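Local coordinates for protein response regulator (Caulobacter vibrioides, PDB 3N0R) that probably controls the general stress response as an anti-anti-sigma factor, pairing a sigma-like domain with a two-component receiver domain, at residues L159-L164 against L183-T188; P32-Y37 against A75-F80; A192-A197 against I213-G218. The protein carries 1 engineered substitution. One frame throughout, in Å; residues are numbered along the deposited sequence.

Interaction 1 of 3, residues L159-L164 against L183-T188; sequences LATEVL and LGHDVT
Thr161 N gives its hydrogen to the imidazole of His185, 3.0 Å from ND1 and within 11° of the ring plane, so ND1 acts here as the acceptor. CG of the histidine lies beside its own backbone N (chi1 -63°), and the ring presents an edge to 159-161: the same edge also meets Leu159 O, which lies 3.3 Å from CE1. Thr161 CG2 packs obliquely against the ring near ND1, while Ala160 CB rests on Gly184 O.

Past the histidine, backbone takes over from side chain. Asp186 N donates to Thr161 O in a nearly straight bond, 2.9 Å at 172°. Asp186 O then receives Val163 N at 2.8 Å, and Val163 O receives Thr188 N at 2.9 Å, the parallel register in which Glu162 pairs with Asp186 and Val163 with Val187. These are the first two strands of the receiver domain's doubly wound sheet, joined by the crossover helix 170-182, which ends in a Schellman motif at Gly184. Strand 186-191 is outermost in the sheet; the far side of 162-166 bonds to strand 208-212.

On one face of the sheet, Glu162 crosses Thr188 at about a right angle, CB lying 3.7 Å from CG2. A water donates to Glu162 OE1 and also bonds Thr188 OG1, and the carboxylate has a salt bridge to Arg204, which probably offsets the nearby charge of Asp186. On the other face Val163 CG2 packs against His185 CB, and Val180 of the crossover helix touches both side chains.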
ATOM      1  N   LEU A 159      -1.528  -1.811  18.049  1.00 14.75           N
ATOM      2  CA  LEU A 159      -0.906  -1.211  19.225  1.00 15.18           C
ATOM      3  C   LEU A 159      -0.137   0.056  18.896  1.00 15.05           C
ATOM      4  O   LEU A 159       0.531   0.154  17.855  1.00 15.79           O
ATOM      5  CB  LEU A 159       0.031  -2.197  19.915  1.00 16.84           C
ATOM      6  CG  LEU A 159      -0.633  -3.480  20.399  1.00 19.38           C
ATOM      7  CD1 LEU A 159       0.411  -4.308  21.121  1.00 21.93           C
ATOM      8  CD2 LEU A 159      -1.818  -3.168  21.301  1.00 19.59           C
ATOM      9  N   ALA A 160      -0.222   1.033  19.795  1.00 15.28           N
ATOM     10  CA  ALA A 160       0.580   2.245  19.669  1.00 15.55           C
ATOM     11  C   ALA A 160       2.051   1.866  19.591  1.00 15.47           C
ATOM     12  O   ALA A 160       2.532   1.015  20.352  1.00 17.11           O
ATOM     13  CB  ALA A 160       0.345   3.171  20.855  1.00 17.49           C
ATOM     14  N   THR A 161       2.770   2.513  18.694  0.59 15.53           N
ATOM     15  CA  THR A 161       4.193   2.266  18.597  0.59 17.29           C
ATOM     16  C   THR A 161       4.960   3.573  18.511  0.59 15.17           C
ATOM     17  O   THR A 161       4.371   4.658  18.416  0.59 16.11           O
ATOM     18  CB  THR A 161       4.518   1.327  17.422  0.59 21.44           C
ATOM     19  OG1 THR A 161       5.878   0.882  17.503  0.59 21.63           O
ATOM     20  CG2 THR A 161       4.245   2.003  16.090  0.59 21.85           C
ATOM     21  N   GLU A 162       6.279   3.458  18.575  1.00 14.86           N
ATOM     22  CA  GLU A 162       7.151   4.614  18.472  1.00 15.08           C
ATOM     23  C   GLU A 162       7.540   4.841  17.022  1.00 14.59           C
ATOM     24  O   GLU A 162       7.953   3.909  16.330  1.00 15.59           O
ATOM     25  CB  GLU A 162       8.401   4.406  19.326  1.00 18.25           C
ATOM     26  CG  GLU A 162       8.103   4.335  20.807  1.00 22.78           C
ATOM     27  CD  GLU A 162       9.353   4.201  21.650  1.00 28.80           C
ATOM     28  OE1 GLU A 162      10.465   4.244  21.083  1.00 30.66           O
ATOM     29  OE2 GLU A 162       9.218   4.053  22.882  1.00 32.41           O
ATOM     30  N   VAL A 163       7.399   6.079  16.570  1.00 14.01           N
ATOM     31  CA  VAL A 163       7.592   6.413  15.169  1.00 14.02           C
ATOM     32  C   VAL A 163       8.654   7.482  14.993  1.00 14.14           C
ATOM     33  O   VAL A 163       8.612   8.528  15.652  1.00 14.95           O
ATOM     34  CB  VAL A 163       6.268   6.903  14.548  1.00 15.23           C
ATOM     35  CG1 VAL A 163       6.450   7.188  13.073  1.00 16.38           C
ATOM     36  CG2 VAL A 163       5.175   5.862  14.772  1.00 16.17           C
ATOM     37  N   LEU A 164       9.602   7.219  14.094  1.00 13.23           N
ATOM     38  CA  LEU A 164      10.588   8.217  13.671  1.00 13.68           C
ATOM     39  C   LEU A 164      10.198   8.739  12.294  1.00 13.95           C
ATOM     40  O   LEU A 164       9.887   7.952  11.388  1.00 14.37           O
ATOM     41  CB  LEU A 164      11.978   7.577  13.594  1.00 14.60           C
ATOM     42  CG  LEU A 164      13.077   8.427  12.956  1.00 16.00           C
ATOM     43  CD1 LEU A 164      13.352   9.681  13.788  1.00 16.87           C
ATOM     44  CD2 LEU A 164      14.353   7.611  12.812  1.00 17.10           C
ATOM     45  N   LEU A 183      -3.455   8.918  14.923  1.00 16.32           N
ATOM     46  CA  LEU A 183      -3.661   7.468  14.895  1.00 16.49           C
ATOM     47  C   LEU A 183      -3.310   6.803  16.231  1.00 15.89           C
ATOM     48  O   LEU A 183      -3.441   5.591  16.373  1.00 18.10           O
ATOM     49  CB  LEU A 183      -2.845   6.836  13.766  1.00 18.35           C
ATOM     50  CG  LEU A 183      -3.206   7.285  12.347  1.00 19.50           C
ATOM     51  CD1 LEU A 183      -2.163   6.796  11.349  1.00 22.19           C
ATOM     52  CD2 LEU A 183      -4.604   6.819  11.952  1.00 21.22           C
ATOM     53  N   GLY A 184      -2.860   7.589  17.203  1.00 15.85           N
ATOM     54  CA  GLY A 184      -2.546   7.062  18.517  1.00 16.64           C
ATOM     55  C   GLY A 184      -1.096   6.658  18.723  1.00 16.09           C
ATOM     56  O   GLY A 184      -0.755   6.154  19.795  1.00 19.26           O
ATOM     57  N   HIS A 185      -0.242   6.889  17.728  1.00 15.33           N
ATOM     58  CA  HIS A 185       1.159   6.502  17.847  1.00 15.63           C
ATOM     59  C   HIS A 185       1.993   7.608  18.477  1.00 16.01           C
ATOM     60  O   HIS A 185       1.555   8.752  18.581  1.00 17.98           O
ATOM     61  CB  HIS A 185       1.721   6.092  16.485  1.00 15.64           C
ATOM     62  CG  HIS A 185       1.044   4.888  15.914  1.00 15.39           C
ATOM     63  ND1 HIS A 185       1.082   3.660  16.537  1.00 15.45           N
ATOM     64  CD2 HIS A 185       0.291   4.727  14.800  1.00 15.60           C
ATOM     65  CE1 HIS A 185       0.379   2.793  15.828  1.00 15.14           C
ATOM     66  NE2 HIS A 185      -0.104   3.413  14.764  1.00 15.56           N
ATOM     67  N   ASP A 186       3.207   7.257  18.885  1.00 16.24           N
ATOM     68  CA  ASP A 186       4.089   8.169  19.606  1.00 17.79           C
ATOM     69  C   ASP A 186       5.258   8.555  18.717  1.00 17.74           C
ATOM     70  O   ASP A 186       6.128   7.735  18.447  1.00 18.48           O
ATOM     71  CB  ASP A 186       4.602   7.446  20.861  1.00 22.53           C
ATOM     72  CG  ASP A 186       5.559   8.278  21.687  1.00 28.37           C
ATOM     73  OD1 ASP A 186       5.527   9.523  21.601  1.00 30.59           O
ATOM     74  OD2 ASP A 186       6.339   7.667  22.454  1.00 31.88           O
ATOM     75  N   VAL A 187       5.281   9.795  18.257  1.00 17.64           N
ATOM     76  CA  VAL A 187       6.395  10.278  17.455  1.00 17.06           C
ATOM     77  C   VAL A 187       7.546  10.606  18.379  1.00 18.37           C
ATOM     78  O   VAL A 187       7.437  11.490  19.217  1.00 20.70           O
ATOM     79  CB  VAL A 187       6.008  11.512  16.618  1.00 17.72           C
ATOM     80  CG1 VAL A 187       7.230  12.105  15.910  1.00 19.15           C
ATOM     81  CG2 VAL A 187       4.945  11.116  15.599  1.00 18.96           C
ATOM     82  N   THR A 188       8.646   9.882  18.240  1.00 17.73           N
ATOM     83  CA  THR A 188       9.766  10.082  19.146  1.00 19.94           C
ATOM     84  C   THR A 188      10.816  11.060  18.618  1.00 18.08           C
ATOM     85  O   THR A 188      11.603  11.574  19.394  1.00 19.02           O
ATOM     86  CB  THR A 188      10.432   8.766  19.493  1.00 22.82           C
ATOM     87  OG1 THR A 188      10.844   8.131  18.281  1.00 23.97           O
ATOM     88  CG2 THR A 188       9.461   7.858  20.257  1.00 25.02           C
TER
HETATM   89  O   HOH W   1      11.665   5.563  18.679  1.00 31.60           O

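Interaction 2 of 3, residues P32-Y37 against A75-F80; sequences PYIRRY and ALYRVF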
ATOM      1  N   PRO A  32       0.954   1.839 -12.297  1.00 14.64           N
ATOM      2  CA  PRO A  32       1.772   2.083 -11.099  1.00 14.77           C
ATOM      3  C   PRO A  32       0.954   1.984  -9.811  1.00 14.47           C
ATOM      4  O   PRO A  32       1.422   1.447  -8.803  1.00 14.27           O
ATOM      5  CB  PRO A  32       2.292   3.512 -11.310  1.00 16.60           C
ATOM      6  CG  PRO A  32       2.302   3.679 -12.815  1.00 18.81           C
ATOM      7  CD  PRO A  32       1.091   2.920 -13.295  1.00 16.11           C
ATOM      8  N   TYR A  33      -0.277   2.479  -9.847  1.00 13.85           N
ATOM      9  CA  TYR A  33      -1.078   2.519  -8.633  1.00 14.53           C
ATOM     10  C   TYR A  33      -1.645   1.170  -8.219  1.00 13.29           C
ATOM     11  O   TYR A  33      -1.765   0.882  -7.024  1.00 13.95           O
ATOM     12  CB  TYR A  33      -2.125   3.630  -8.713  1.00 16.78           C
ATOM     13  CG  TYR A  33      -1.428   4.930  -9.012  1.00 20.23           C
ATOM     14  CD1 TYR A  33      -0.669   5.562  -8.040  1.00 22.08           C
ATOM     15  CD2 TYR A  33      -1.453   5.479 -10.289  1.00 21.73           C
ATOM     16  CE1 TYR A  33       0.000   6.746  -8.312  1.00 24.71           C
ATOM     17  CE2 TYR A  33      -0.787   6.649 -10.576  1.00 24.61           C
ATOM     18  CZ  TYR A  33      -0.058   7.279  -9.583  1.00 25.64           C
ATOM     19  OH  TYR A  33       0.612   8.451  -9.864  1.00 29.59           O
ATOM     20  N   ILE A  34      -1.947   0.311  -9.189  1.00 13.39           N
ATOM     21  CA  ILE A  34      -2.328  -1.044  -8.814  1.00 13.17           C
ATOM     22  C   ILE A  34      -1.121  -1.818  -8.264  1.00 13.17           C
ATOM     23  O   ILE A  34      -1.289  -2.657  -7.398  1.00 13.04           O
ATOM     24  CB  ILE A  34      -3.103  -1.815  -9.908  1.00 13.46           C
ATOM     25  CG1 ILE A  34      -3.775  -3.045  -9.290  1.00 13.60           C
ATOM     26  CG2 ILE A  34      -2.210  -2.175 -11.089  1.00 14.57           C
ATOM     27  CD1 ILE A  34      -4.772  -3.719 -10.199  1.00 14.83           C
ATOM     28  N   ARG A  35       0.099  -1.489  -8.704  1.00 13.18           N
ATOM     29  CA  ARG A  35       1.280  -2.027  -8.020  1.00 13.60           C
ATOM     30  C   ARG A  35       1.332  -1.559  -6.566  1.00 12.83           C
ATOM     31  O   ARG A  35       1.617  -2.353  -5.682  1.00 13.30           O
ATOM     32  CB  ARG A  35       2.589  -1.688  -8.745  1.00 13.37           C
ATOM     33  CG  ARG A  35       2.711  -2.316 -10.130  1.00 14.04           C
ATOM     34  CD  ARG A  35       4.086  -2.056 -10.771  1.00 15.30           C
ATOM     35  NE  ARG A  35       4.041  -2.474 -12.172  1.00 15.98           N
ATOM     36  CZ  ARG A  35       3.931  -1.664 -13.219  1.00 16.34           C
ATOM     37  NH1 ARG A  35       3.952  -0.344 -13.075  1.00 17.07           N
ATOM     38  NH2 ARG A  35       3.813  -2.186 -14.433  1.00 18.42           N
ATOM     39  N   ARG A  36       1.033  -0.286  -6.308  1.00 12.94           N
ATOM     40  CA  ARG A  36       0.995   0.206  -4.938  1.00 13.01           C
ATOM     41  C   ARG A  36       0.012  -0.609  -4.094  1.00 12.38           C
ATOM     42  O   ARG A  36       0.328  -1.055  -2.981  1.00 13.15           O
ATOM     43  CB  ARG A  36       0.632   1.691  -4.900  1.00 14.21           C
ATOM     44  CG  ARG A  36       0.490   2.240  -3.484  1.00 16.40           C
ATOM     45  CD  ARG A  36       0.137   3.706  -3.495  1.00 20.08           C
ATOM     46  NE  ARG A  36      -1.145   3.932  -4.151  1.00 22.91           N
ATOM     47  CZ  ARG A  36      -1.526   5.107  -4.633  1.00 26.52           C
ATOM     48  NH1 ARG A  36      -0.717   6.154  -4.531  1.00 27.63           N
ATOM     49  NH2 ARG A  36      -2.706   5.225  -5.227  1.00 28.01           N
ATOM     50  N   TYR A  37      -1.186  -0.803  -4.632  1.00 12.70           N
ATOM     51  CA  TYR A  37      -2.203  -1.607  -3.962  1.00 12.82           C
ATOM     52  C   TYR A  37      -1.699  -3.020  -3.678  1.00 12.56           C
ATOM     53  O   TYR A  37      -1.812  -3.520  -2.554  1.00 12.84           O
ATOM     54  CB  TYR A  37      -3.458  -1.657  -4.843  1.00 13.29           C
ATOM     55  CG  TYR A  37      -4.558  -2.590  -4.377  1.00 13.70           C
ATOM     56  CD1 TYR A  37      -5.300  -2.321  -3.231  1.00 14.13           C
ATOM     57  CD2 TYR A  37      -4.882  -3.722  -5.110  1.00 15.30           C
ATOM     58  CE1 TYR A  37      -6.328  -3.155  -2.831  1.00 14.13           C
ATOM     59  CE2 TYR A  37      -5.905  -4.572  -4.708  1.00 15.77           C
ATOM     60  CZ  TYR A  37      -6.628  -4.276  -3.571  1.00 14.58           C
ATOM     61  OH  TYR A  37      -7.653  -5.088  -3.158  1.00 16.19           O
ATOM     62  N   ALA A  75     -12.237  -1.506 -13.932  1.00 15.46           N
ATOM     63  CA  ALA A  75     -12.203  -2.768 -14.668  1.00 15.64           C
ATOM     64  C   ALA A  75     -10.885  -3.514 -14.483  1.00 14.26           C
ATOM     65  O   ALA A  75     -10.870  -4.739 -14.386  1.00 15.13           O
ATOM     66  CB  ALA A  75     -12.479  -2.538 -16.144  1.00 16.65           C
ATOM     67  N   LEU A  76      -9.777  -2.780 -14.454  1.00 14.94           N
ATOM     68  CA  LEU A  76      -8.464  -3.390 -14.255  1.00 14.85           C
ATOM     69  C   LEU A  76      -8.386  -4.036 -12.872  1.00 14.67           C
ATOM     70  O   LEU A  76      -7.907  -5.160 -12.733  1.00 14.82           O
ATOM     71  CB  LEU A  76      -7.372  -2.331 -14.396  1.00 15.57           C
ATOM     72  CG  LEU A  76      -5.952  -2.752 -13.997  1.00 15.62           C
ATOM     73  CD1 LEU A  76      -5.475  -3.954 -14.796  1.00 17.76           C
ATOM     74  CD2 LEU A  76      -4.986  -1.578 -14.142  1.00 17.13           C
ATOM     75  N   TYR A  77      -8.832  -3.321 -11.844  1.00 14.52           N
ATOM     76  CA  TYR A  77      -8.817  -3.898 -10.504  1.00 14.93           C
ATOM     77  C   TYR A  77      -9.739  -5.113 -10.411  1.00 15.17           C
ATOM     78  O   TYR A  77      -9.426  -6.087  -9.728  1.00 15.18           O
ATOM     79  CB  TYR A  77      -9.149  -2.856  -9.429  1.00 16.47           C
ATOM     80  CG  TYR A  77      -8.009  -1.921  -9.041  1.00 15.97           C
ATOM     81  CD1 TYR A  77      -7.588  -0.919  -9.905  1.00 16.62           C
ATOM     82  CD2 TYR A  77      -7.395  -2.000  -7.788  1.00 17.77           C
ATOM     83  CE1 TYR A  77      -6.575  -0.040  -9.553  1.00 16.87           C
ATOM     84  CE2 TYR A  77      -6.377  -1.114  -7.430  1.00 18.40           C
ATOM     85  CZ  TYR A  77      -5.980  -0.131  -8.317  1.00 18.39           C
ATOM     86  OH  TYR A  77      -4.979   0.763  -7.975  1.00 21.18           O
ATOM     87  N   ARG A  78     -10.888  -5.065 -11.087  1.00 14.91           N
ATOM     88  CA  ARG A  78     -11.779  -6.216 -11.103  1.00 15.70           C
ATOM     89  C   ARG A  78     -11.084  -7.447 -11.697  1.00 15.33           C
ATOM     90  O   ARG A  78     -11.189  -8.548 -11.159  1.00 15.90           O
ATOM     91  CB  ARG A  78     -13.054  -5.870 -11.870  1.00 17.79           C
ATOM     92  CG  ARG A  78     -14.053  -6.994 -11.961  1.00 21.84           C
ATOM     93  CD  ARG A  78     -15.330  -6.520 -12.652  1.00 28.75           C
ATOM     94  NE  ARG A  78     -16.327  -7.580 -12.738  1.00 34.14           N
ATOM     95  CZ  ARG A  78     -17.482  -7.477 -13.386  1.00 38.43           C
ATOM     96  NH1 ARG A  78     -17.796  -6.351 -14.015  1.00 39.55           N
ATOM     97  NH2 ARG A  78     -18.326  -8.500 -13.404  1.00 39.73           N
ATOM     98  N   VAL A  79     -10.372  -7.263 -12.805  1.00 14.90           N
ATOM     99  CA  VAL A  79      -9.613  -8.354 -13.411  1.00 15.11           C
ATOM    100  C   VAL A  79      -8.553  -8.887 -12.440  1.00 14.11           C
ATOM    101  O   VAL A  79      -8.400 -10.097 -12.274  1.00 14.34           O
ATOM    102  CB  VAL A  79      -8.987  -7.905 -14.748  1.00 15.70           C
ATOM    103  CG1 VAL A  79      -7.869  -8.844 -15.171  1.00 16.43           C
ATOM    104  CG2 VAL A  79     -10.081  -7.818 -15.817  1.00 17.74           C
ATOM    105  N   PHE A  80      -7.825  -7.978 -11.794  1.00 14.16           N
ATOM    106  CA  PHE A  80      -6.821  -8.375 -10.811  1.00 13.93           C
ATOM    107  C   PHE A  80      -7.450  -9.249  -9.719  1.00 13.15           C
ATOM    108  O   PHE A  80      -6.902 -10.277  -9.334  1.00 13.96           O
ATOM    109  CB  PHE A  80      -6.197  -7.122 -10.199  1.00 14.04           C
ATOM    110  CG  PHE A  80      -5.099  -7.407  -9.210  1.00 13.61           C
ATOM    111  CD1 PHE A  80      -5.400  -7.659  -7.877  1.00 14.81           C
ATOM    112  CD2 PHE A  80      -3.767  -7.436  -9.609  1.00 14.55           C
ATOM    113  CE1 PHE A  80      -4.398  -7.919  -6.961  1.00 15.04           C
ATOM    114  CE2 PHE A  80      -2.753  -7.684  -8.693  1.00 14.79           C
ATOM    115  CZ  PHE A  80      -3.063  -7.942  -7.377  1.00 15.00           C
TER
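The Tyr77 ring has Ile34 laid over one face: CD1 stands 3.8 Å from the ring centroid and only 8° off the normal, a CH-pi contact centred on the ring. The two side chains run past each other in opposite directions, which brings Ile34 CB to 3.7 Å from Tyr77 CZ, near the phenol end. Tyr37 approaches the same ring obliquely, with its CD2 at 3.8 Å from Tyr77 CE2. Their planes are inclined at 55°; seen from Tyr37, it is Tyr77 CD2 that lies over a face.

Ile34 CG1 points anti to its backbone N and the chain stays extended to CD1, which sets this methyl over the middle of the Tyr77 ring, where it also meets Phe80. There CD1 lies 3.7 Å from Phe80 CB and also touches the start of the ring. Leu76 CG closes on the same methyl at 4.1 Å, so Leu76, Tyr77 and, one turn on, Phe80 all touch the end of one isoleucine.

Both segments lie in the Sigma2 region of the sigma-like half of the protein, on helices 31-42 and 72-84. The short segments cross at -41° with axes 11.3 Å apart, a spacing bridged by large side chains. Helix 45-60 joins the core through Val52 on Ile34 and Leu59 on Leu76, while Leu121 and Leu122 of helix 115-125 pack against the Tyr37 side chain and Phe128 meets the Tyr77 ring edge-to-face.

The polar ends find partners beyond the two segments. Tyr77 OH comes near Ile34 N at 3.3 Å, but the angle is poor for a bond; its hydrogen-bond partner is Glu126, and Tyr37 OH bonds His81 NE2, one residue past Phe80.

Interaction 3 of 3, residues A192-A197 against I213-G218; sequences ATRGEA and IQLADG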
ATOM      1  N   ALA A 192      15.762  15.950  10.184  1.00 18.18           N
ATOM      2  CA  ALA A 192      15.811  16.695   8.928  1.00 19.38           C
ATOM      3  C   ALA A 192      16.948  16.243   8.023  1.00 20.73           C
ATOM      4  O   ALA A 192      16.994  16.610   6.853  1.00 22.99           O
ATOM      5  CB  ALA A 192      15.922  18.193   9.194  1.00 21.17           C
ATOM      6  N   THR A 193      17.882  15.475   8.571  1.00 20.25           N
ATOM      7  CA  THR A 193      19.043  15.012   7.817  1.00 21.25           C
ATOM      8  C   THR A 193      19.313  13.548   8.125  1.00 21.28           C
ATOM      9  O   THR A 193      18.792  13.001   9.096  1.00 19.97           O
ATOM     10  CB  THR A 193      20.317  15.804   8.176  1.00 22.42           C
ATOM     11  OG1 THR A 193      20.727  15.466   9.507  1.00 24.08           O
ATOM     12  CG2 THR A 193      20.079  17.310   8.078  1.00 24.26           C
ATOM     13  N   ARG A 194      20.152  12.919   7.307  1.00 21.88           N
ATOM     14  CA  ARG A 194      20.540  11.538   7.547  1.00 22.29           C
ATOM     15  C   ARG A 194      21.207  11.379   8.908  1.00 22.52           C
ATOM     16  O   ARG A 194      20.974  10.393   9.604  1.00 22.04           O
ATOM     17  CB  ARG A 194      21.481  11.047   6.448  1.00 24.47           C
ATOM     18  CG  ARG A 194      20.791  10.695   5.144  1.00 25.89           C
ATOM     19  CD  ARG A 194      21.827  10.354   4.087  1.00 27.99           C
ATOM     20  NE  ARG A 194      22.630  11.525   3.746  1.00 30.29           N
ATOM     21  CZ  ARG A 194      23.890  11.478   3.324  1.00 32.94           C
ATOM     22  NH1 ARG A 194      24.508  10.313   3.195  1.00 33.96           N
ATOM     23  NH2 ARG A 194      24.536  12.600   3.035  1.00 33.95           N
ATOM     24  N   GLY A 195      22.035  12.355   9.276  1.00 21.91           N
ATOM     25  CA  GLY A 195      22.765  12.334  10.530  1.00 22.89           C
ATOM     26  C   GLY A 195      21.855  12.471  11.730  1.00 21.48           C
ATOM     27  O   GLY A 195      22.034  11.777  12.739  1.00 22.48           O
ATOM     28  N   GLU A 196      20.866  13.357  11.632  1.00 20.72           N
ATOM     29  CA  GLU A 196      19.884  13.492  12.704  1.00 20.30           C
ATOM     30  C   GLU A 196      19.102  12.200  12.887  1.00 18.57           C
ATOM     31  O   GLU A 196      18.793  11.811  14.014  1.00 17.33           O
ATOM     32  CB  GLU A 196      18.948  14.680  12.453  1.00 21.10           C
ATOM     33  CG  GLU A 196      19.694  16.011  12.510  1.00 23.15           C
ATOM     34  CD  GLU A 196      18.808  17.213  12.275  1.00 26.51           C
ATOM     35  OE1 GLU A 196      17.587  17.045  12.086  1.00 26.51           O
ATOM     36  OE2 GLU A 196      19.349  18.336  12.276  1.00 29.68           O
ATOM     37  N   ALA A 197      18.798  11.523  11.784  1.00 17.91           N
ATOM     38  CA  ALA A 197      18.093  10.244  11.866  1.00 17.17           C
ATOM     39  C   ALA A 197      18.946   9.204  12.583  1.00 17.06           C
ATOM     40  O   ALA A 197      18.452   8.446  13.413  1.00 17.35           O
ATOM     41  CB  ALA A 197      17.698   9.748  10.481  1.00 18.59           C
ATOM     42  N   ILE A 213      12.006  10.133   0.432  1.00 20.25           N
ATOM     43  CA  ILE A 213      12.888   9.509  -0.544  0.53 22.12           C
ATOM     44  C   ILE A 213      14.056  10.430  -0.915  1.00 22.38           C
ATOM     45  O   ILE A 213      15.102   9.969  -1.363  1.00 24.59           O
ATOM     46  CB  ILE A 213      12.100   9.123  -1.820  0.53 24.15           C
ATOM     47  CG1 ILE A 213      12.839   8.045  -2.617  0.53 25.23           C
ATOM     48  CG2 ILE A 213      11.806  10.355  -2.670  0.53 24.52           C
ATOM     49  CD1 ILE A 213      12.894   6.710  -1.918  0.53 25.79           C
ATOM     50  N   GLN A 214      13.868  11.733  -0.735  1.00 22.14           N
ATOM     51  CA  GLN A 214      14.885  12.685  -1.156  1.00 26.02           C
ATOM     52  C   GLN A 214      14.876  13.934  -0.301  1.00 26.76           C
ATOM     53  O   GLN A 214      13.951  14.741  -0.376  1.00 29.34           O
ATOM     54  CB  GLN A 214      14.673  13.068  -2.620  1.00 29.28           C
ATOM     55  CG  GLN A 214      15.863  13.754  -3.264  1.00 33.94           C
ATOM     56  CD  GLN A 214      15.763  13.749  -4.771  1.00 38.36           C
ATOM     57  OE1 GLN A 214      14.720  14.083  -5.336  1.00 40.46           O
ATOM     58  NE2 GLN A 214      16.840  13.348  -5.432  1.00 40.58           N
ATOM     59  N   LEU A 215      15.921  14.088   0.501  1.00 25.29           N
ATOM     60  CA  LEU A 215      16.103  15.285   1.305  1.00 26.94           C
ATOM     61  C   LEU A 215      16.687  16.423   0.462  1.00 30.34           C
ATOM     62  O   LEU A 215      16.817  16.307  -0.758  1.00 31.15           O
ATOM     63  CB  LEU A 215      17.004  14.983   2.504  1.00 26.72           C
ATOM     64  CG  LEU A 215      16.516  13.862   3.430  1.00 26.79           C
ATOM     65  CD1 LEU A 215      17.529  13.575   4.533  1.00 28.44           C
ATOM     66  CD2 LEU A 215      15.151  14.202   4.026  1.00 25.40           C
ATOM     67  N   ALA A 216      17.043  17.518   1.126  1.00 32.70           N
ATOM     68  CA  ALA A 216      17.529  18.720   0.451  1.00 35.26           C
ATOM     69  C   ALA A 216      18.860  18.502  -0.267  1.00 37.41           C
ATOM     70  O   ALA A 216      19.128  19.123  -1.299  1.00 38.55           O
ATOM     71  CB  ALA A 216      17.646  19.869   1.447  1.00 36.03           C
ATOM     72  N   ASP A 217      19.697  17.627   0.282  1.00 39.02           N
ATOM     73  CA  ASP A 217      21.002  17.347  -0.312  1.00 40.80           C
ATOM     74  C   ASP A 217      20.895  16.339  -1.454  1.00 40.29           C
ATOM     75  O   ASP A 217      21.898  15.971  -2.066  1.00 41.32           O
ATOM     76  CB  ASP A 217      21.983  16.842   0.752  1.00 42.59           C
ATOM     77  CG  ASP A 217      21.556  15.517   1.360  1.00 44.44           C
ATOM     78  OD1 ASP A 217      20.404  15.099   1.129  1.00 45.08           O
ATOM     79  OD2 ASP A 217      22.372  14.897   2.077  1.00 45.18           O
ATOM     80  N   GLY A 218      19.672  15.900  -1.740  1.00 38.55           N
ATOM     81  CA  GLY A 218      19.437  14.918  -2.781  1.00 37.36           C
ATOM     82  C   GLY A 218      19.555  13.494  -2.275  1.00 36.80           C
ATOM     83  O   GLY A 218      19.308  12.543  -3.015  1.00 37.38           O
TER
HETATM   84  O   HOH W   2      21.374  14.282   5.056  1.00 32.72           O
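Arg194 NH2 reaches Asp217 OD2 across the surface in a rather long salt bridge of 3.3 Å, with an angle of 142° at the hydrogen. The carboxylate oxygen is met nearly along its C-O axis, but it stands 26° out of the guanidinium plane, and the two flat groups are turned 47° from each other. Only one nitrogen of the guanidinium makes a bond to Asp217, so the grip is one-pronged. A bend at chi3 swings the end of the arginine round toward the aspartate.

Beside this pair a water ties backbone to side chains: it accepts from Arg194 N at 2.9 Å, donates to Asp217 OD2, and takes a weak bond from Arg194 NE. The apolar part of the contact is Leu215, whose CD1 nestles against the backbone before the helix, 3.9 Å from both Ala192 O and Thr193 CA.

In the receiver fold, 192-197 leads from strand 186-191 into helix 194-203, whereas the loop 213-218 follows strand 208-212. Both lie at the C-terminal ends of the parallel strands, where response regulators have their phosphorylation site; the predicted phospho-acceptor, Asp212, immediately precedes Ile213.

Further out, a capped helix start holds Arg194 and a beta turn holds Asp217. Thr193 is the helix N-cap, its OG1 accepting from Glu196 N at 3.0 Å, and Glu196 OE1 takes the hydrogen of Ala192 N, the residue preceding the N-cap, at 2.9 Å, approached from above the carboxylate plane. On the other side, a type I turn from Leu215 to Gly218 presents Asp217, closed by Gly218 N on Leu215 O. Asp217 OD1 has a hydrogen bond with Ser219 OG, while Asp168 touches both Ala192 and Leu215.

Overall arrangement
Interaction 2 is the buried contact of the three, a hydrophobic and aromatic meeting of two helices in the sigma-like half, whereas interaction 1 is partly buried and interaction 3 lies at the surface. The latter two share the receiver domain: strand 186-191, paired in interaction 1, runs into helix 194-203, which opens interaction 3, and they touch where Leu164 CD2 packs on Ala197 O. Their chemistry still differs, with a ladder of backbone bonds in the sheet against a single salt bridge and a water between loop and helix start. Interaction 2 stands apart, its centre about 30 Å from that of interaction 1 and about 32 Å from that of interaction 3.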